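Long-range contacts in quinoline 2-oxidoreductase large subunit (Pseudomonas putida, PDB 1T3Q), which binds a molybdenum centre together with pterin cytosine dinucleotide and probably catalyses the hydroxylation of quinoline at its 2 position: residues B[550-555]-B[628-633]; B[485-490]-B[554-559]; B[300-305]-B[315-320]; B[189-194]-B[383-388]. All blocks are in the same frame, centred on the assembly; numbering follows the deposited sequence.

In the fold
The four contacts form two touching pairs, with interaction 4 on the opposite side of the chain's centre from interactions 1 and 2. Interactions 1 and 2, centres about 7 Å apart, share helix 549-576 and reach neighbouring strands, 625-629 and 486-491, of one sheet. Arg-559 NH2 lies 2.9 Å from Thr-629 O, a probable hydrogen bond. Interaction 1 reaches the pterin cytosine dinucleotide through Ala-550, and the side chain of Ile-552 is about 12 Å from the bound dioxosulfidomolybdenum(VI) ion. Interactions 3 and 4, centres about 9 Å apart, meet where strand 298-306 pairs with strand 185-193; Asn-300 N lies 2.9 Å from Phe-191 O. Interactions 1 and 4 are about 23 Å apart at their nearest atoms.

Interaction 1: residues B[550-555]-B[628-633]; sequences AVIGAG and ATYDPS. With MCN (pterin cytosine dinucleotide), chain N.
The ring of Tyr-630 lies flat against the backbone of Gly-555. Gly-555 CA sits 3.3 Å from the ring centroid and 9° off the ring normal, a CH-pi contact over the middle of the face. A beta carbon at Gly-555 would fall almost on Tyr-630 CD1, so the close approach over the face depends on the bare glycine backbone. On the opposite face the ring is backed, toward its rim, by Pro-632 N. A chi1 of 163° turns the Tyr-630 ring away from its own backbone N and onto helix 549-576; the residue lies just past the end of strand 625-629 and joins sheet to helix within the second molybdopterin cofactor-binding domain. Val-551 and Ile-552, one turn earlier, meet the ring at a slant: Val-551 CG1 is 4.1 Å from Tyr-630 CE1, and Ile-552 CD1 is 4.2 Å from Tyr-630 CD1. The same Ile-552 CD1 reaches Pro-632 CD at 3.9 Å, the two side chains standing roughly at right angles. The phenol oxygen of Tyr-630 is hydrogen-bonded to Leu-733 O, which fixes the far end of the ring. At the start of the helix, Ala-550 N donates to O1A, a phosphate oxygen of the dinucleotide, at 2.8 Å with an N-H...O angle of 163°.

Interaction 2: residues B[485-490]-B[554-559]; sequences DSATVR and AGSIGR
Ala-487 CB meets Ser-556 OG at 3.4 Å, the nearest side-chain approach where helix 549-576 packs on a mixed four-stranded sheet. Strand 486-490 and helix segment 554-559 run 6.8 Å apart at closest axis approach and at 41° to each other, and, as alternate residues of an extended strand, Ala-487 and Val-489 point toward the helix. The small methyl of Ala-487 is consistent with the close approach of the backbones (Ala-487 CA to Ser-556 CA 5.3 Å), and it also touches Ile-557, whose CG1 is 3.9 Å from Ala-487 CB. Further along, Val-489 CG2 meets Ile-557 CG2 at 4.2 Å, the side chains set at about a right angle; Ile-557 CG2 stands opposite its backbone N while CG1 stands beside it (chi1 -69°), and in this way one residue reaches both strand positions. Ile-557 also touches Leu-514 and Ala-518 of helix 510-522 and Val-499 of strand 497-501. On the polar side, Ser-556 CB lies 3.5 Å from Asp-485 O. The carboxylate of Asp-485 turns away from the helix segment to a salt bridge with Arg-548, and Thr-629 OG1 bonds its backbone N. Ser-556 OG sits between its backbone N and carbonyl carbon (chi1 60°), where it hydrogen-bonds to Ile-552 O of the preceding turn. A water donates to both sides, to Ser-556 OG at 2.8 Å and to Ser-486 O at 3.1 Å.

Interaction 3: residues B[300-305]-B[315-320]; sequences NEMGLA and LENRSI. With SO4 (sulfate ion), chain K.
The carboxamides of Asn-300 and Asn-317 lie nearly coplanar, their planes 13° apart, and the guanidinium of Arg-318 has Glu-301 OE2 and sulfate O3 at its edge. Both groups belong to an antiparallel beta hairpin of strands 298-306 and 312-322, in which Asn-300, Met-302 and Leu-304 share a face with Ser-319, Asn-317 and Leu-315. Asn-300 ND2 donates to Asn-317 OD1 at 2.8 Å, in the carbonyl plane and on a lone pair, although the N-H...O angle is a bent 142°. OD1 also takes a weak bond from Asn-341, while Asn-317 ND2 packs on Met-302 CB at 3.5 Å. A leucine in place of Asn-317 would probably cost Asn-300 ND2 the OD1 acceptor and leave its amide freer to turn. On the other face Glu-301 and Arg-318 lie alongside one another with their chains directed alike. Their salt bridge is long and weak, with OE2 of Glu-301 3.4 Å from NE of Arg-318. The backbone is firmer: Gly-303 N donates to Glu-316 O at 2.8 Å, and Glu-316 N returns a bond to Gly-303 O at 2.9 Å. Helix 375-393 covers the asparagine face, touching Asn-300 and Met-302. At the tip of Arg-318, NH2 and NH1 both donate to one oxygen of a sulfate probably derived from the crystallisation liquor, with NH2 2.6 Å from O3.

Interaction 4: residues B[189-194]-B[383-388]; sequences GQFSCG and ETLIDR
The guanidinium of Arg-388 approaches Phe-191 with NH1 4.4 Å from Phe-191 CZ, while that same nitrogen makes a salt bridge to Glu-769 OE1. The second oxygen of this carboxylate, OE2, accepts the backbone N of Gln-190, so Glu-769 ties the arginine to the strand. Leu-385 CD2 lies 3.5 Å above the guanidinium plane, toward its rim. Strand 185-193 here packs across helix 375-393 inside the first molybdopterin cofactor-binding domain, with segment axes 10.5 Å apart and directed at 146° to each other. Phe-191 bridges strand and helix. Its CG lies opposite the carbonyl carbon (chi1 -66°), sending the ring toward the helix, where Thr-384 and Leu-385 meet its rim rather than its faces. Thr-384 CG2 is 3.8 Å from Phe-191 CE1, and Leu-385 CG is 3.7 Å from Phe-191 CE2, the phenylalanine and leucine overlapping alongside with opposed directions. Gly-189 sits beside the ring as well: its N is 4.1 Å from Leu-385 CD2, and a beta carbon there would collide with CE2 of Phe-191. Shortening Phe-191 to an alanine would probably open a gap between strand and helix and leave Thr-384 and Leu-385 without their shared partner. With its hydroxyl bonded to Ile-380 O, Thr-384 presents its methyl to the ring. Carbon-to-carbon packing of Phe-191 with Thr-384 and Leu-385 thus makes an apolar contact beside the salt bridge of Arg-388 and Glu-769.

Interaction 1: residues B[550-555]-B[628-633]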
loop_
_atom_site.group_PDB
_atom_site.type_symbol
_atom_site.label_atom_id
_atom_site.label_comp_id
_atom_site.label_asym_id
_atom_site.label_seq_id
_atom_site.Cartn_x
_atom_site.Cartn_y
_atom_site.Cartn_z
ATOM N N ALA B 550 -2.337 -25.688 10.194
ATOM C CA ALA B 550 -2.193 -25.803 11.644
ATOM C C ALA B 550 -0.883 -26.492 12.016
ATOM O O ALA B 550 -0.156 -26.024 12.885
ATOM C CB ALA B 550 -3.372 -26.576 12.224
ATOM N N VAL B 551 -0.584 -27.598 11.343
ATOM C CA VAL B 551 0.638 -28.352 11.614
ATOM C C VAL B 551 1.903 -27.597 11.237
ATOM O O VAL B 551 2.782 -27.395 12.072
ATOM C CB VAL B 551 0.625 -29.709 10.875
ATOM C CG1 VAL B 551 2.001 -30.371 10.962
ATOM C CG2 VAL B 551 -0.437 -30.616 11.485
ATOM N N ILE B 552 1.991 -27.186 9.975
ATOM C CA ILE B 552 3.149 -26.453 9.486
ATOM C C ILE B 552 3.323 -25.148 10.247
ATOM O O ILE B 552 4.444 -24.745 10.562
ATOM C CB ILE B 552 3.011 -26.150 7.977
ATOM C CG1 ILE B 552 2.972 -27.463 7.188
ATOM C CG2 ILE B 552 4.163 -25.284 7.511
ATOM C CD1 ILE B 552 4.245 -28.297 7.318
ATOM N N GLY B 553 2.207 -24.486 10.540
ATOM C CA GLY B 553 2.265 -23.243 11.284
ATOM C C GLY B 553 2.788 -23.505 12.683
ATOM O O GLY B 553 3.694 -22.816 13.151
ATOM N N ALA B 554 2.223 -24.506 13.354
ATOM C CA ALA B 554 2.658 -24.842 14.706
ATOM C C ALA B 554 4.152 -25.145 14.704
ATOM O O ALA B 554 4.910 -24.611 15.518
ATOM C CB ALA B 554 1.876 -26.047 15.237
ATOM N N GLY B 555 4.575 -25.993 13.773
ATOM C CA GLY B 555 5.977 -26.362 13.690
ATOM C C GLY B 555 6.943 -25.230 13.380
ATOM O O GLY B 555 7.951 -25.078 14.076
ATOM N N ALA B 628 12.786 -19.861 10.983
ATOM C CA ALA B 628 13.068 -21.284 10.918
ATOM C C ALA B 628 12.047 -22.014 10.066
ATOM O O ALA B 628 10.856 -21.712 10.108
ATOM C CB ALA B 628 13.079 -21.881 12.328
ATOM N N THR B 629 12.516 -22.974 9.282
ATOM C CA THR B 629 11.609 -23.758 8.476
ATOM C C THR B 629 11.274 -25.019 9.261
ATOM O O THR B 629 12.046 -25.443 10.130
ATOM C CB THR B 629 12.233 -24.161 7.129
ATOM O OG1 THR B 629 11.261 -24.879 6.360
ATOM C CG2 THR B 629 13.455 -25.052 7.351
ATOM N N TYR B 630 10.124 -25.612 8.960
ATOM C CA TYR B 630 9.699 -26.832 9.630
ATOM C C TYR B 630 9.081 -27.797 8.635
ATOM O O TYR B 630 8.406 -27.391 7.685
ATOM C CB TYR B 630 8.703 -26.509 10.754
ATOM C CG TYR B 630 7.900 -27.695 11.251
ATOM C CD1 TYR B 630 6.662 -28.000 10.691
ATOM C CD2 TYR B 630 8.363 -28.493 12.303
ATOM C CE1 TYR B 630 5.896 -29.060 11.162
ATOM C CE2 TYR B 630 7.602 -29.561 12.783
ATOM C CZ TYR B 630 6.367 -29.834 12.208
ATOM O OH TYR B 630 5.589 -30.855 12.692
ATOM N N ASP B 631 9.321 -29.081 8.867
ATOM C CA ASP B 631 8.821 -30.140 8.006
ATOM C C ASP B 631 8.707 -31.367 8.913
ATOM O O ASP B 631 9.695 -31.805 9.486
ATOM C CB ASP B 631 9.840 -30.366 6.877
ATOM C CG ASP B 631 9.322 -31.274 5.774
ATOM O OD1 ASP B 631 8.091 -31.449 5.656
ATOM O OD2 ASP B 631 10.160 -31.798 5.007
ATOM N N PRO B 632 7.494 -31.912 9.088
ATOM C CA PRO B 632 7.371 -33.088 9.956
ATOM C C PRO B 632 8.290 -34.237 9.553
ATOM O O PRO B 632 8.570 -34.439 8.373
ATOM C CB PRO B 632 5.885 -33.445 9.864
ATOM C CG PRO B 632 5.415 -32.755 8.612
ATOM C CD PRO B 632 6.176 -31.477 8.605
ATOM N N SER B 633 8.751 -34.988 10.547
ATOM C CA SER B 633 9.664 -36.102 10.318
ATOM C C SER B 633 8.976 -37.357 9.798
ATOM O O SER B 633 9.640 -38.316 9.396
ATOM C CB SER B 633 10.400 -36.429 11.616
ATOM O OG SER B 633 9.479 -36.776 12.633
HETATM N N1 MCN N . -7.426 -26.128 13.239
HETATM C C2 MCN N . -7.388 -26.075 14.671
HETATM N N3 MCN N . -6.818 -27.201 15.244
HETATM C C4 MCN N . -6.319 -28.313 14.574
HETATM C C5 MCN N . -6.396 -28.317 13.108
HETATM C C6 MCN N . -6.938 -27.237 12.453
HETATM O O2 MCN N . -7.847 -25.131 15.275
HETATM N N4 MCN N . -5.791 -29.328 15.225
HETATM C "C1'" MCN N . -8.029 -24.848 12.548
HETATM C C2D MCN N . -6.885 -23.853 12.048
HETATM O "O2'" MCN N . -7.344 -22.460 12.170
HETATM C "C3'" MCN N . -6.621 -24.314 10.630
HETATM C C4D MCN N . -7.977 -24.713 10.097
HETATM O O4D MCN N . -8.765 -25.129 11.323
HETATM O "O3'" MCN N . -6.034 -23.213 9.851
HETATM C "C5'" MCN N . -7.968 -25.740 8.930
HETATM O "O5'" MCN N . -7.165 -26.805 9.372
HETATM P PA MCN N . -5.900 -27.361 8.608
HETATM O O1A MCN N . -4.713 -26.971 9.433
HETATM O O2A MCN N . -6.239 -28.818 8.340
HETATM O O3A MCN N . -5.736 -26.804 7.088
HETATM P PB MCN N . -5.240 -25.386 6.533
HETATM O O1B MCN N . -4.007 -25.641 5.729
HETATM O O2B MCN N . -5.152 -24.369 7.634
HETATM O O3B MCN N . -6.443 -24.921 5.579
HETATM C C10 MCN N . -6.549 -25.405 4.264
HETATM C "C9'" MCN N . -7.670 -26.392 4.283
HETATM C "C8'" MCN N . -7.820 -26.844 2.812
HETATM S "S8'" MCN N . -6.400 -27.683 2.123
HETATM C "C7'" MCN N . -8.903 -26.689 2.046
HETATM S "S7'" MCN N . -9.049 -27.202 0.342
HETATM C "C6'" MCN N . -10.126 -25.928 2.660
HETATM C C7 MCN N . -10.145 -26.064 4.159
HETATM O "O9'" MCN N . -8.909 -25.664 4.727
HETATM N "N5'" MCN N . -10.067 -24.527 2.068
HETATM C C4A MCN N . -10.914 -23.668 2.875
HETATM N "N8'" MCN N . -11.226 -25.205 4.749
HETATM C C4B MCN N . -11.517 -23.963 4.111
HETATM N "N1'" MCN N . -12.338 -23.090 4.868
HETATM C "C2'" MCN N . -12.536 -21.872 4.313
HETATM N "N2'" MCN N . -13.323 -21.007 4.989
HETATM N "N3'" MCN N . -11.962 -21.480 3.120
HETATM C "C4'" MCN N . -11.104 -22.307 2.302
HETATM O "O4'" MCN N . -10.640 -21.889 1.270
#

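Interaction 2: residues B[485-490]-B[554-559]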
loop_
_atom_site.group_PDB
_atom_site.type_symbol
_atom_site.label_atom_id
_atom_site.label_comp_id
_atom_site.label_asym_id
_atom_site.label_seq_id
_atom_site.Cartn_x
_atom_site.Cartn_y
_atom_site.Cartn_z
ATOM N N ASP B 485 8.953 -24.438 4.556
ATOM C CA ASP B 485 7.988 -23.557 5.198
ATOM C C ASP B 485 8.581 -22.879 6.419
ATOM O O ASP B 485 8.672 -23.472 7.497
ATOM C CB ASP B 485 6.748 -24.352 5.603
ATOM C CG ASP B 485 6.079 -25.019 4.424
ATOM O OD1 ASP B 485 6.451 -26.166 4.090
ATOM O OD2 ASP B 485 5.187 -24.389 3.818
ATOM N N SER B 486 8.977 -21.623 6.252
ATOM C CA SER B 486 9.583 -20.891 7.348
ATOM C C SER B 486 8.623 -19.889 7.968
ATOM O O SER B 486 7.631 -19.493 7.358
ATOM C CB SER B 486 10.841 -20.162 6.868
ATOM O OG SER B 486 10.519 -19.077 6.007
ATOM N N ALA B 487 8.924 -19.504 9.200
ATOM C CA ALA B 487 8.133 -18.522 9.921
ATOM C C ALA B 487 9.137 -17.645 10.631
ATOM O O ALA B 487 10.249 -18.081 10.927
ATOM C CB ALA B 487 7.223 -19.199 10.938
ATOM N N THR B 488 8.753 -16.402 10.886
ATOM C CA THR B 488 9.627 -15.494 11.592
ATOM C C THR B 488 8.873 -15.025 12.818
ATOM O O THR B 488 7.658 -14.822 12.772
ATOM C CB THR B 488 10.016 -14.281 10.722
ATOM O OG1 THR B 488 10.777 -14.731 9.592
ATOM C CG2 THR B 488 10.852 -13.299 11.523
ATOM N N VAL B 489 9.596 -14.892 13.921
ATOM C CA VAL B 489 9.003 -14.439 15.165
ATOM C C VAL B 489 9.921 -13.400 15.771
ATOM O O VAL B 489 11.126 -13.626 15.917
ATOM C CB VAL B 489 8.820 -15.602 16.170
ATOM C CG1 VAL B 489 8.344 -15.059 17.513
ATOM C CG2 VAL B 489 7.809 -16.598 15.634
ATOM N N ARG B 490 9.347 -12.250 16.100
ATOM C CA ARG B 490 10.092 -11.172 16.720
ATOM C C ARG B 490 9.397 -10.800 18.010
ATOM O O ARG B 490 8.175 -10.682 18.050
ATOM C CB ARG B 490 10.123 -9.925 15.825
ATOM C CG ARG B 490 10.750 -8.700 16.506
ATOM C CD ARG B 490 10.735 -7.480 15.585
ATOM N NE ARG B 490 9.378 -6.980 15.373
ATOM C CZ ARG B 490 9.013 -6.205 14.356
ATOM N NH1 ARG B 490 9.902 -5.832 13.443
ATOM N NH2 ARG B 490 7.754 -5.811 14.244
ATOM N N ALA B 554 2.223 -24.506 13.354
ATOM C CA ALA B 554 2.658 -24.842 14.706
ATOM C C ALA B 554 4.152 -25.145 14.704
ATOM O O ALA B 554 4.910 -24.611 15.518
ATOM C CB ALA B 554 1.876 -26.047 15.237
ATOM N N GLY B 555 4.575 -25.993 13.773
ATOM C CA GLY B 555 5.977 -26.362 13.690
ATOM C C GLY B 555 6.943 -25.230 13.380
ATOM O O GLY B 555 7.951 -25.078 14.076
ATOM N N SER B 556 6.652 -24.434 12.348
ATOM C CA SER B 556 7.536 -23.331 11.972
ATOM C C SER B 556 7.523 -22.204 12.995
ATOM O O SER B 556 8.572 -21.708 13.399
ATOM C CB SER B 556 7.168 -22.774 10.586
ATOM O OG SER B 556 5.845 -22.272 10.542
ATOM N N ILE B 557 6.335 -21.778 13.403
ATOM C CA ILE B 557 6.261 -20.719 14.396
ATOM C C ILE B 557 6.903 -21.251 15.676
ATOM O O ILE B 557 7.594 -20.524 16.386
ATOM C CB ILE B 557 4.796 -20.300 14.644
ATOM C CG1 ILE B 557 4.256 -19.589 13.396
ATOM C CG2 ILE B 557 4.706 -19.381 15.862
ATOM C CD1 ILE B 557 2.772 -19.291 13.453
ATOM N N GLY B 558 6.690 -22.534 15.947
ATOM C CA GLY B 558 7.268 -23.156 17.126
ATOM C C GLY B 558 8.777 -23.019 17.127
ATOM O O GLY B 558 9.360 -22.513 18.084
ATOM N N ARG B 559 9.411 -23.458 16.044
ATOM C CA ARG B 559 10.863 -23.372 15.916
ATOM C C ARG B 559 11.393 -21.944 16.030
ATOM O O ARG B 559 12.339 -21.684 16.770
ATOM C CB ARG B 559 11.322 -23.942 14.567
ATOM C CG ARG B 559 11.304 -25.458 14.437
ATOM C CD ARG B 559 12.321 -25.883 13.367
ATOM N NE ARG B 559 13.673 -25.496 13.770
ATOM C CZ ARG B 559 14.677 -25.224 12.937
ATOM N NH1 ARG B 559 15.860 -24.885 13.430
ATOM N NH2 ARG B 559 14.507 -25.270 11.622
HETATM O O HOH W 1 4.950 -20.447 8.689
#

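Interaction 3: residues B[300-305]-B[315-320]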
loop_
_atom_site.group_PDB
_atom_site.type_symbol
_atom_site.label_atom_id
_atom_site.label_comp_id
_atom_site.label_asym_id
_atom_site.label_seq_id
_atom_site.Cartn_x
_atom_site.Cartn_y
_atom_site.Cartn_z
ATOM N N ASN B 300 -13.721 -45.533 -10.518
ATOM C CA ASN B 300 -13.059 -46.540 -9.702
ATOM C C ASN B 300 -13.797 -47.862 -9.792
ATOM O O ASN B 300 -14.901 -48.007 -9.267
ATOM C CB ASN B 300 -12.968 -46.104 -8.233
ATOM C CG ASN B 300 -11.995 -44.957 -8.022
ATOM O OD1 ASN B 300 -12.375 -43.782 -8.059
ATOM N ND2 ASN B 300 -10.729 -45.292 -7.816
ATOM N N GLU B 301 -13.190 -48.817 -10.489
ATOM C CA GLU B 301 -13.761 -50.144 -10.625
ATOM C C GLU B 301 -13.155 -50.887 -9.447
ATOM O O GLU B 301 -12.016 -51.350 -9.509
ATOM C CB GLU B 301 -13.327 -50.771 -11.947
ATOM C CG GLU B 301 -13.886 -50.056 -13.158
ATOM C CD GLU B 301 -13.289 -50.551 -14.455
ATOM O OE1 GLU B 301 -13.201 -51.785 -14.635
ATOM O OE2 GLU B 301 -12.916 -49.704 -15.297
ATOM N N MET B 302 -13.921 -50.977 -8.369
ATOM C CA MET B 302 -13.446 -51.601 -7.148
ATOM C C MET B 302 -14.105 -52.928 -6.820
ATOM O O MET B 302 -15.280 -53.149 -7.111
ATOM C CB MET B 302 -13.642 -50.626 -5.984
ATOM C CG MET B 302 -12.956 -51.031 -4.691
ATOM S SD MET B 302 -13.226 -49.807 -3.387
ATOM C CE MET B 302 -12.062 -48.556 -3.841
ATOM N N GLY B 303 -13.323 -53.811 -6.207
ATOM C CA GLY B 303 -13.823 -55.114 -5.816
ATOM C C GLY B 303 -13.278 -55.432 -4.440
ATOM O O GLY B 303 -12.119 -55.150 -4.149
ATOM N N LEU B 304 -14.120 -55.999 -3.583
ATOM C CA LEU B 304 -13.718 -56.359 -2.232
ATOM C C LEU B 304 -14.097 -57.808 -1.967
ATOM O O LEU B 304 -15.241 -58.206 -2.166
ATOM C CB LEU B 304 -14.412 -55.449 -1.214
ATOM C CG LEU B 304 -14.146 -55.689 0.276
ATOM C CD1 LEU B 304 -12.685 -55.408 0.598
ATOM C CD2 LEU B 304 -15.048 -54.770 1.103
ATOM N N ALA B 305 -13.124 -58.600 -1.539
ATOM C CA ALA B 305 -13.358 -60.006 -1.233
ATOM C C ALA B 305 -13.293 -60.136 0.283
ATOM O O ALA B 305 -12.480 -59.478 0.922
ATOM C CB ALA B 305 -12.288 -60.872 -1.887
ATOM N N LEU B 315 -8.580 -56.362 -1.897
ATOM C CA LEU B 315 -9.203 -55.175 -2.458
ATOM C C LEU B 315 -8.546 -54.882 -3.795
ATOM O O LEU B 315 -7.323 -54.756 -3.898
ATOM C CB LEU B 315 -9.050 -53.974 -1.524
ATOM C CG LEU B 315 -9.717 -52.681 -2.019
ATOM C CD1 LEU B 315 -9.960 -51.745 -0.853
ATOM C CD2 LEU B 315 -8.842 -52.007 -3.066
ATOM N N GLU B 316 -9.370 -54.776 -4.823
ATOM C CA GLU B 316 -8.882 -54.479 -6.159
ATOM C C GLU B 316 -9.472 -53.143 -6.594
ATOM O O GLU B 316 -10.648 -52.876 -6.349
ATOM C CB GLU B 316 -9.320 -55.587 -7.111
ATOM C CG GLU B 316 -8.945 -55.375 -8.557
ATOM C CD GLU B 316 -9.156 -56.630 -9.384
ATOM O OE1 GLU B 316 -10.253 -57.226 -9.291
ATOM O OE2 GLU B 316 -8.226 -57.018 -10.125
ATOM N N ASN B 317 -8.660 -52.295 -7.218
ATOM C CA ASN B 317 -9.166 -51.008 -7.684
ATOM C C ASN B 317 -8.442 -50.476 -8.904
ATOM O O ASN B 317 -7.225 -50.297 -8.895
ATOM C CB ASN B 317 -9.094 -49.948 -6.582
ATOM C CG ASN B 317 -9.846 -48.668 -6.955
ATOM O OD1 ASN B 317 -9.330 -47.560 -6.806
ATOM N ND2 ASN B 317 -11.075 -48.823 -7.430
ATOM N N ARG B 318 -9.210 -50.233 -9.955
ATOM C CA ARG B 318 -8.691 -49.674 -11.198
ATOM C C ARG B 318 -9.252 -48.256 -11.182
ATOM O O ARG B 318 -10.461 -48.057 -11.307
ATOM C CB ARG B 318 -9.231 -50.461 -12.392
ATOM C CG ARG B 318 -8.930 -49.868 -13.761
ATOM C CD ARG B 318 -9.553 -50.747 -14.841
ATOM N NE ARG B 318 -9.611 -50.105 -16.152
ATOM C CZ ARG B 318 -8.560 -49.894 -16.935
ATOM N NH1 ARG B 318 -7.351 -50.278 -16.549
ATOM N NH2 ARG B 318 -8.722 -49.297 -18.107
ATOM N N SER B 319 -8.375 -47.281 -10.994
ATOM C CA SER B 319 -8.788 -45.888 -10.909
ATOM C C SER B 319 -8.338 -45.079 -12.120
ATOM O O SER B 319 -7.160 -45.074 -12.468
ATOM C CB SER B 319 -8.213 -45.278 -9.626
ATOM O OG SER B 319 -8.700 -43.968 -9.401
ATOM N N ILE B 320 -9.280 -44.388 -12.755
ATOM C CA ILE B 320 -8.965 -43.578 -13.927
ATOM C C ILE B 320 -9.456 -42.149 -13.723
ATOM O O ILE B 320 -10.589 -41.930 -13.295
ATOM C CB ILE B 320 -9.628 -44.142 -15.197
ATOM C CG1 ILE B 320 -9.325 -45.637 -15.327
ATOM C CG2 ILE B 320 -9.107 -43.397 -16.423
ATOM C CD1 ILE B 320 -10.152 -46.340 -16.386
HETATM S S SO4 K . -6.070 -50.109 -20.589
HETATM O O1 SO4 K . -5.235 -51.321 -20.460
HETATM O O2 SO4 K . -7.324 -50.446 -21.293
HETATM O O3 SO4 K . -6.392 -49.592 -19.250
HETATM O O4 SO4 K . -5.335 -49.081 -21.350
#

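Interaction 4: residues B[189-194]-B[383-388]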
loop_
_atom_site.group_PDB
_atom_site.type_symbol
_atom_site.label_atom_id
_atom_site.label_comp_id
_atom_site.label_asym_id
_atom_site.label_seq_id
_atom_site.Cartn_x
_atom_site.Cartn_y
_atom_site.Cartn_z
ATOM N N GLY B 189 -18.107 -52.845 -7.625
ATOM C CA GLY B 189 -18.828 -51.699 -8.126
ATOM C C GLY B 189 -18.002 -50.910 -9.112
ATOM O O GLY B 189 -16.769 -50.909 -9.064
ATOM N N GLN B 190 -18.693 -50.257 -10.035
ATOM C CA GLN B 190 -18.029 -49.418 -11.012
ATOM C C GLN B 190 -18.469 -48.011 -10.634
ATOM O O GLN B 190 -19.458 -47.482 -11.147
ATOM C CB GLN B 190 -18.469 -49.801 -12.423
ATOM C CG GLN B 190 -18.195 -51.270 -12.734
ATOM C CD GLN B 190 -18.408 -51.615 -14.192
ATOM O OE1 GLN B 190 -19.444 -51.291 -14.773
ATOM N NE2 GLN B 190 -17.427 -52.284 -14.792
ATOM N N PHE B 191 -17.735 -47.427 -9.693
ATOM C CA PHE B 191 -18.034 -46.096 -9.193
ATOM C C PHE B 191 -17.548 -45.000 -10.124
ATOM O O PHE B 191 -16.532 -45.140 -10.801
ATOM C CB PHE B 191 -17.420 -45.926 -7.804
ATOM C CG PHE B 191 -18.035 -46.824 -6.762
ATOM C CD1 PHE B 191 -19.119 -46.393 -6.008
ATOM C CD2 PHE B 191 -17.551 -48.114 -6.561
ATOM C CE1 PHE B 191 -19.716 -47.230 -5.066
ATOM C CE2 PHE B 191 -18.138 -48.963 -5.622
ATOM C CZ PHE B 191 -19.226 -48.520 -4.871
ATOM N N SER B 192 -18.288 -43.902 -10.153
ATOM C CA SER B 192 -17.926 -42.783 -10.996
ATOM C C SER B 192 -18.367 -41.476 -10.363
ATOM O O SER B 192 -19.463 -41.385 -9.814
ATOM C CB SER B 192 -18.579 -42.931 -12.370
ATOM O OG SER B 192 -18.298 -41.801 -13.177
ATOM N N CYS B 193 -17.499 -40.475 -10.418
ATOM C CA CYS B 193 -17.816 -39.159 -9.885
ATOM C C CYS B 193 -17.687 -38.184 -11.038
ATOM O O CYS B 193 -16.750 -38.275 -11.832
ATOM C CB CYS B 193 -16.837 -38.756 -8.782
ATOM S SG CYS B 193 -16.748 -39.906 -7.390
ATOM N N GLY B 194 -18.627 -37.251 -11.140
ATOM C CA GLY B 194 -18.548 -36.274 -12.205
ATOM C C GLY B 194 -17.634 -35.144 -11.775
ATOM O O GLY B 194 -17.181 -35.104 -10.632
ATOM N N GLU B 383 -16.177 -47.431 1.204
ATOM C CA GLU B 383 -17.154 -47.409 2.285
ATOM C C GLU B 383 -18.511 -47.927 1.824
ATOM O O GLU B 383 -19.218 -48.584 2.585
ATOM C CB GLU B 383 -17.284 -45.998 2.862
ATOM C CG GLU B 383 -15.998 -45.473 3.515
ATOM C CD GLU B 383 -15.518 -46.348 4.672
ATOM O OE1 GLU B 383 -14.426 -46.952 4.564
ATOM O OE2 GLU B 383 -16.233 -46.433 5.693
ATOM N N THR B 384 -18.873 -47.640 0.578
ATOM C CA THR B 384 -20.143 -48.111 0.045
ATOM C C THR B 384 -20.122 -49.634 -0.108
ATOM O O THR B 384 -21.109 -50.308 0.177
ATOM C CB THR B 384 -20.457 -47.450 -1.320
ATOM O OG1 THR B 384 -20.706 -46.052 -1.122
ATOM C CG2 THR B 384 -21.685 -48.085 -1.963
ATOM N N LEU B 385 -18.993 -50.174 -0.553
ATOM C CA LEU B 385 -18.865 -51.620 -0.718
ATOM C C LEU B 385 -18.804 -52.309 0.641
ATOM O O LEU B 385 -19.317 -53.413 0.810
ATOM C CB LEU B 385 -17.612 -51.953 -1.530
ATOM C CG LEU B 385 -17.668 -51.565 -3.010
ATOM C CD1 LEU B 385 -16.357 -51.947 -3.696
ATOM C CD2 LEU B 385 -18.833 -52.276 -3.678
ATOM N N ILE B 386 -18.178 -51.653 1.611
ATOM C CA ILE B 386 -18.077 -52.209 2.956
ATOM C C ILE B 386 -19.478 -52.352 3.558
ATOM O O ILE B 386 -19.794 -53.369 4.186
ATOM C CB ILE B 386 -17.192 -51.318 3.854
ATOM C CG1 ILE B 386 -15.728 -51.457 3.416
ATOM C CG2 ILE B 386 -17.378 -51.690 5.321
ATOM C CD1 ILE B 386 -14.749 -50.598 4.199
ATOM N N ASP B 387 -20.319 -51.338 3.362
ATOM C CA ASP B 387 -21.688 -51.374 3.868
ATOM C C ASP B 387 -22.473 -52.474 3.163
ATOM O O ASP B 387 -23.309 -53.142 3.772
ATOM C CB ASP B 387 -22.405 -50.036 3.630
ATOM C CG ASP B 387 -22.182 -49.032 4.756
ATOM O OD1 ASP B 387 -22.876 -47.988 4.762
ATOM O OD2 ASP B 387 -21.328 -49.272 5.631
ATOM N N ARG B 388 -22.213 -52.649 1.872
ATOM C CA ARG B 388 -22.899 -53.665 1.087
ATOM C C ARG B 388 -22.496 -55.056 1.566
ATOM O O ARG B 388 -23.321 -55.967 1.622
ATOM C CB ARG B 388 -22.552 -53.520 -0.394
ATOM C CG ARG B 388 -23.383 -54.399 -1.313
ATOM C CD ARG B 388 -22.974 -54.207 -2.763
ATOM N NE ARG B 388 -23.115 -52.816 -3.188
ATOM C CZ ARG B 388 -22.616 -52.327 -4.318
ATOM N NH1 ARG B 388 -22.793 -51.050 -4.623
ATOM N NH2 ARG B 388 -21.931 -53.114 -5.141
#